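Local coordinates for protein beta-agarase B (Zobellia galactanivorans, PDB 4ATF) that hydrolyses the beta-1,4-linkages of agarose at random along the chain with retention of anomeric configuration, giving mainly tetramers, at residues 148-152 with 282-286; 230-236 with 245-250. The protein carries 1 engineered substitution. All coordinates share one frame; numbering follows the deposited sequence.

Contact 1 of 2, residues 148-152 with 282-286; sequences DYSES and TDNEL
Glu-151 and Glu-285 reach past each other in opposite directions, joining the turn after strand 149-150 to the capping box that begins helix 283-286, at the surface of the GH16 domain. Their carboxylate planes lie stacked, 17° apart, yet each group has its own donors. Glu-285 OE2 takes Glu-151 N at 2.9 Å in a nearly straight bond (169°), met from above the carboxylate plane. Glu-151 CG lies 3.4 Å from Glu-285 OE2 as the two extended chains pass alongside each other. In return, Glu-151 OE1 accepts the hydroxyl of Thr-282 (OG1 to OE1 2.9 Å), again from above its plane, while Glu-151 OE2 offers its syn lone pair to Asn-284 ND2 at 2.9 Å. Asn-284 reaches that oxygen because its CG stands opposite the backbone N (chi1 -169°), and its amide is nearly coplanar with the carboxylate. Neutral donors on both carboxylates probably temper the nearness of two like charges.

Behind this first shell, the box fixes Glu-285 and Thr-282. Thr-282 is the N-cap: its OG1 accepts Glu-285 N, and Thr-282 N returns a bond to the anti lone pair of Glu-285 OE1. A threonine suits the place because one hydroxyl both caps the helix and donates to Glu-151, while its CG2 packs against the turn. Ser-152 OG is bonded to Thr-278 O, tying the turn to the loop before the helix. Two waters complete the bridge: one links Tyr-149 O to Glu-285 OE2, the other joins Ser-150 OG, which also accepts from Ala-153 N, and Ser-152 N to Glu-285 OE1 (2.7 Å from the water oxygen).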
loop_
_atom_site.group_PDB
_atom_site.type_symbol
_atom_site.label_atom_id
_atom_site.label_comp_id
_atom_site.label_asym_id
_atom_site.label_seq_id
_atom_site.Cartn_x
_atom_site.Cartn_y
_atom_site.Cartn_z
ATOM N N ASP A 148 -3.093 -15.310 -10.735
ATOM C CA ASP A 148 -2.449 -16.148 -11.779
ATOM C C ASP A 148 -3.099 -15.921 -13.165
ATOM O O ASP A 148 -2.416 -16.009 -14.204
ATOM C CB ASP A 148 -2.626 -17.625 -11.429
ATOM C CG ASP A 148 -1.832 -18.015 -10.132
ATOM O OD1 ASP A 148 -0.739 -17.396 -9.872
ATOM O OD2 ASP A 148 -2.280 -18.951 -9.414
ATOM N N TYR A 149 -4.413 -15.659 -13.169
ATOM C CA TYR A 149 -5.184 -15.633 -14.415
ATOM C C TYR A 149 -6.263 -14.580 -14.311
ATOM O O TYR A 149 -6.813 -14.411 -13.225
ATOM C CB TYR A 149 -5.851 -16.995 -14.618
ATOM C CG TYR A 149 -6.575 -17.079 -15.957
ATOM C CD1 TYR A 149 -5.887 -17.325 -17.152
ATOM C CD2 TYR A 149 -7.967 -16.862 -16.032
ATOM C CE1 TYR A 149 -6.583 -17.371 -18.394
ATOM C CE2 TYR A 149 -8.643 -16.891 -17.253
ATOM C CZ TYR A 149 -7.971 -17.140 -18.429
ATOM O OH TYR A 149 -8.734 -17.146 -19.635
ATOM N N SER A 150 -6.603 -13.901 -15.426
ATOM C CA SER A 150 -7.747 -12.931 -15.454
ATOM C C SER A 150 -8.908 -13.368 -16.421
ATOM O O SER A 150 -8.737 -13.412 -17.640
ATOM C CB SER A 150 -7.255 -11.524 -15.843
ATOM O OG SER A 150 -8.372 -10.635 -16.144
ATOM N N GLU A 151 -10.076 -13.731 -15.904
ATOM C CA GLU A 151 -11.202 -14.070 -16.757
ATOM C C GLU A 151 -11.693 -12.824 -17.504
ATOM O O GLU A 151 -12.163 -12.970 -18.626
ATOM C CB GLU A 151 -12.405 -14.623 -15.951
ATOM C CG GLU A 151 -12.217 -15.977 -15.358
ATOM C CD GLU A 151 -13.511 -16.589 -14.855
ATOM O OE1 GLU A 151 -14.581 -15.926 -14.851
ATOM O OE2 GLU A 151 -13.436 -17.772 -14.524
ATOM N N SER A 152 -11.654 -11.631 -16.865
ATOM C CA SER A 152 -12.155 -10.420 -17.541
ATOM C C SER A 152 -11.341 -10.211 -18.865
ATOM O O SER A 152 -11.916 -9.953 -19.939
ATOM C CB SER A 152 -12.086 -9.177 -16.590
ATOM O OG SER A 152 -10.735 -8.833 -16.240
ATOM N N THR A 282 -14.522 -10.970 -12.359
ATOM C CA THR A 282 -15.875 -11.299 -12.846
ATOM C C THR A 282 -16.673 -11.851 -11.639
ATOM O O THR A 282 -16.076 -12.137 -10.577
ATOM C CB THR A 282 -15.811 -12.425 -13.923
ATOM O OG1 THR A 282 -15.235 -13.579 -13.311
ATOM C CG2 THR A 282 -14.919 -11.995 -15.157
ATOM N N ASP A 283 -17.993 -12.025 -11.805
ATOM C CA ASP A 283 -18.831 -12.615 -10.755
ATOM C C ASP A 283 -18.383 -14.033 -10.469
ATOM O O ASP A 283 -18.304 -14.397 -9.315
ATOM C CB ASP A 283 -20.330 -12.535 -11.092
ATOM C CG ASP A 283 -20.869 -11.163 -10.868
ATOM O OD1 ASP A 283 -20.279 -10.356 -10.099
ATOM O OD2 ASP A 283 -21.906 -10.858 -11.441
ATOM N N ASN A 284 -18.026 -14.791 -11.503
ATOM C CA ASN A 284 -17.473 -16.132 -11.306
ATOM C C ASN A 284 -16.204 -16.137 -10.402
ATOM O O ASN A 284 -16.053 -16.977 -9.501
ATOM C CB ASN A 284 -17.181 -16.788 -12.689
ATOM C CG ASN A 284 -16.853 -18.289 -12.587
ATOM O OD1 ASN A 284 -17.497 -19.042 -11.850
ATOM N ND2 ASN A 284 -15.844 -18.714 -13.319
ATOM N N GLU A 285 -15.283 -15.189 -10.644
ATOM C CA GLU A 285 -14.055 -15.096 -9.868
ATOM C C GLU A 285 -14.313 -14.640 -8.438
ATOM O O GLU A 285 -13.609 -15.103 -7.515
ATOM C CB GLU A 285 -13.048 -14.137 -10.530
ATOM C CG GLU A 285 -12.392 -14.797 -11.863
ATOM C CD GLU A 285 -11.542 -13.799 -12.594
ATOM O OE1 GLU A 285 -11.948 -12.598 -12.678
ATOM O OE2 GLU A 285 -10.477 -14.186 -13.104
ATOM N N LEU A 286 -15.294 -13.752 -8.248
ATOM C CA LEU A 286 -15.639 -13.306 -6.884
ATOM C C LEU A 286 -16.303 -14.424 -6.036
ATOM O O LEU A 286 -16.346 -14.312 -4.813
ATOM C CB LEU A 286 -16.584 -12.084 -6.896
ATOM C CG LEU A 286 -15.938 -10.777 -7.411
ATOM C CD1 LEU A 286 -17.039 -9.606 -7.544
ATOM C CD2 LEU A 286 -14.770 -10.334 -6.536
HETATM O O HOH W 1 -8.548 -13.675 -11.399
HETATM O O HOH W 2 -10.467 -11.023 -14.216
#

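Contact 2 of 2, residues 230-236 with 245-250; sequences DPKHFTN and IDTRTG
The long loop between helix 226-229 and strand 255-262 folds back on itself here, with successive type I turns in 230-236 facing an Asx turn at Asp-246. Arg-248 lays its guanidinium flat on the His-233 ring, centres 3.7 Å apart and planes at 12°, and its CD adds a CH-pi contact over the same ring. Bent at chi3 (-78°), the arginine directs NH1 to Asp-230 O at 2.9 Å, in the guanidinium plane, while NE and NH2 grip Asp-246 side-on, one to each carboxylate oxygen. Shortening Arg-248 to an alanine would probably leave the Asp-246 carboxylate without its salt-bridge mate, Asp-230 O short of one donor and the His-233 ring without its stacked cover. The imidazole suits its site by offering a flat face to the arginine and, from ND1, a proton to Ile-245 O. Asn-236 ND2 reaches that carbonyl from the opposite face, and its OD1 accepts Thr-247 N at 3.0 Å, a double role that fits an amide. Beside the lone bridge of Asn-236 with Arg-248, Thr-235 O receives Thr-249 N. The buried Thr-235 hydroxyl donates to Asp-230 OD2 (OG1 to OD2 2.6 Å) and accepts from Gly-250 N at 3.1 Å.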
loop_
_atom_site.group_PDB
_atom_site.type_symbol
_atom_site.label_atom_id
_atom_site.label_comp_id
_atom_site.label_asym_id
_atom_site.label_seq_id
_atom_site.Cartn_x
_atom_site.Cartn_y
_atom_site.Cartn_z
ATOM N N ASP A 230 11.023 14.363 -6.636
ATOM C CA ASP A 230 10.121 15.464 -7.091
ATOM C C ASP A 230 10.698 16.358 -8.240
ATOM O O ASP A 230 10.884 17.552 -8.044
ATOM C CB ASP A 230 9.783 16.349 -5.908
ATOM C CG ASP A 230 8.684 17.406 -6.251
ATOM O OD1 ASP A 230 7.862 17.180 -7.199
ATOM O OD2 ASP A 230 8.658 18.466 -5.573
ATOM N N PRO A 231 11.000 15.785 -9.427
ATOM C CA PRO A 231 11.600 16.604 -10.516
ATOM C C PRO A 231 10.651 17.734 -11.044
ATOM O O PRO A 231 11.138 18.726 -11.594
ATOM C CB PRO A 231 11.868 15.556 -11.612
ATOM C CG PRO A 231 10.761 14.460 -11.358
ATOM C CD PRO A 231 10.736 14.388 -9.848
ATOM N N LYS A 232 9.330 17.596 -10.853
ATOM C CA LYS A 232 8.394 18.607 -11.370
ATOM C C LYS A 232 8.078 19.696 -10.332
ATOM O O LYS A 232 7.191 20.516 -10.563
ATOM C CB LYS A 232 7.078 17.930 -11.811
ATOM C CG LYS A 232 7.235 16.934 -12.897
ATOM C CD LYS A 232 5.825 16.408 -13.396
ATOM C CE LYS A 232 5.921 15.443 -14.482
ATOM N NZ LYS A 232 4.571 15.118 -15.114
ATOM N N HIS A 233 8.743 19.651 -9.174
ATOM C CA HIS A 233 8.578 20.651 -8.087
ATOM C C HIS A 233 7.086 20.698 -7.631
ATOM O O HIS A 233 6.551 21.777 -7.296
ATOM C CB HIS A 233 9.062 22.075 -8.469
ATOM C CG HIS A 233 10.533 22.190 -8.783
ATOM N ND1 HIS A 233 11.284 23.270 -8.377
ATOM C CD2 HIS A 233 11.380 21.378 -9.470
ATOM C CE1 HIS A 233 12.522 23.143 -8.825
ATOM N NE2 HIS A 233 12.611 21.996 -9.485
ATOM N N PHE A 234 6.426 19.541 -7.569
ATOM C CA PHE A 234 5.018 19.547 -7.040
ATOM C C PHE A 234 5.038 19.835 -5.544
ATOM O O PHE A 234 4.015 20.206 -4.964
ATOM C CB PHE A 234 4.322 18.204 -7.218
ATOM C CG PHE A 234 3.823 17.959 -8.601
ATOM C CD1 PHE A 234 4.087 18.890 -9.675
ATOM C CD2 PHE A 234 3.055 16.821 -8.863
ATOM C CE1 PHE A 234 3.583 18.626 -10.998
ATOM C CE2 PHE A 234 2.524 16.576 -10.212
ATOM C CZ PHE A 234 2.807 17.441 -11.236
ATOM N N THR A 235 6.202 19.649 -4.918
ATOM C CA THR A 235 6.301 19.951 -3.493
ATOM C C THR A 235 6.785 21.358 -3.141
ATOM O O THR A 235 7.091 21.613 -1.965
ATOM C CB THR A 235 7.125 18.866 -2.706
ATOM O OG1 THR A 235 8.533 18.960 -2.999
ATOM C CG2 THR A 235 6.556 17.413 -2.968
ATOM N N ASN A 236 6.879 22.267 -4.125
ATOM C CA ASN A 236 7.257 23.663 -3.811
ATOM C C ASN A 236 6.239 24.186 -2.738
ATOM O O ASN A 236 4.989 23.943 -2.889
ATOM C CB ASN A 236 7.086 24.598 -5.034
ATOM C CG ASN A 236 8.332 24.694 -5.902
ATOM O OD1 ASN A 236 9.406 24.254 -5.515
ATOM N ND2 ASN A 236 8.204 25.355 -7.049
ATOM N N ILE A 245 11.559 27.917 -9.755
ATOM C CA ILE A 245 11.793 28.313 -8.372
ATOM C C ILE A 245 11.801 27.066 -7.504
ATOM O O ILE A 245 11.033 26.133 -7.771
ATOM C CB ILE A 245 10.801 29.441 -7.882
ATOM C CG1 ILE A 245 9.331 29.118 -8.246
ATOM C CG2 ILE A 245 11.239 30.886 -8.418
ATOM C CD1 ILE A 245 8.414 30.335 -8.117
ATOM N N ASP A 246 12.716 27.021 -6.515
ATOM C CA ASP A 246 12.876 25.805 -5.732
ATOM C C ASP A 246 12.621 26.065 -4.255
ATOM O O ASP A 246 13.501 26.564 -3.530
ATOM C CB ASP A 246 14.274 25.185 -5.943
ATOM C CG ASP A 246 14.382 23.738 -5.424
ATOM O OD1 ASP A 246 13.431 23.209 -4.785
ATOM O OD2 ASP A 246 15.439 23.097 -5.674
ATOM N N THR A 247 11.429 25.703 -3.807
ATOM C CA THR A 247 11.103 25.682 -2.366
ATOM C C THR A 247 10.549 24.276 -2.087
ATOM O O THR A 247 9.645 24.117 -1.227
ATOM C CB THR A 247 10.031 26.784 -2.028
ATOM O OG1 THR A 247 8.986 26.685 -3.010
ATOM C CG2 THR A 247 10.667 28.233 -2.013
ATOM N N ARG A 248 11.066 23.255 -2.812
ATOM C CA ARG A 248 10.551 21.885 -2.649
ATOM C C ARG A 248 10.707 21.359 -1.233
ATOM O O ARG A 248 11.794 21.529 -0.611
ATOM C CB ARG A 248 11.280 20.914 -3.587
ATOM C CG ARG A 248 10.849 21.073 -5.055
ATOM C CD ARG A 248 11.587 20.088 -5.935
ATOM N NE ARG A 248 12.934 20.576 -6.173
ATOM C CZ ARG A 248 13.786 20.040 -7.046
ATOM N NH1 ARG A 248 13.427 18.975 -7.784
ATOM N NH2 ARG A 248 15.008 20.580 -7.183
ATOM N N THR A 249 9.668 20.725 -0.698
ATOM C CA THR A 249 9.768 20.140 0.650
ATOM C C THR A 249 10.281 18.660 0.629
ATOM O O THR A 249 10.788 18.107 1.629
ATOM C CB THR A 249 8.382 20.142 1.373
ATOM O OG1 THR A 249 7.483 19.267 0.654
ATOM C CG2 THR A 249 7.809 21.568 1.441
ATOM N N GLY A 250 10.079 17.991 -0.488
ATOM C CA GLY A 250 10.299 16.523 -0.537
ATOM C C GLY A 250 9.164 15.810 0.204
ATOM O O GLY A 250 8.105 16.435 0.501
#

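Contacts 1 and 2 lie on opposite sides of the chain's centre, 42 Å between their own centres and about 28 Å between nearest atoms. In sequence, both segments of contact 2 fall between the two of contact 1. Contact 1 pins a short turn to a helix some 130 residues further along the chain and lies away from the annotated sites, although the Ser-150 side chain is about 10 Å from a bound galactose. Contact 2 closes a local loop near two substrate-binding residues: the side chain of Thr-235 is about 9 Å from that of His-169 and about 13 Å from a bound anhydrogalactose, and that of Pro-231 about 9 Å from that of Gln-180. Neither contact reaches the bound agaro-oligosaccharide itself.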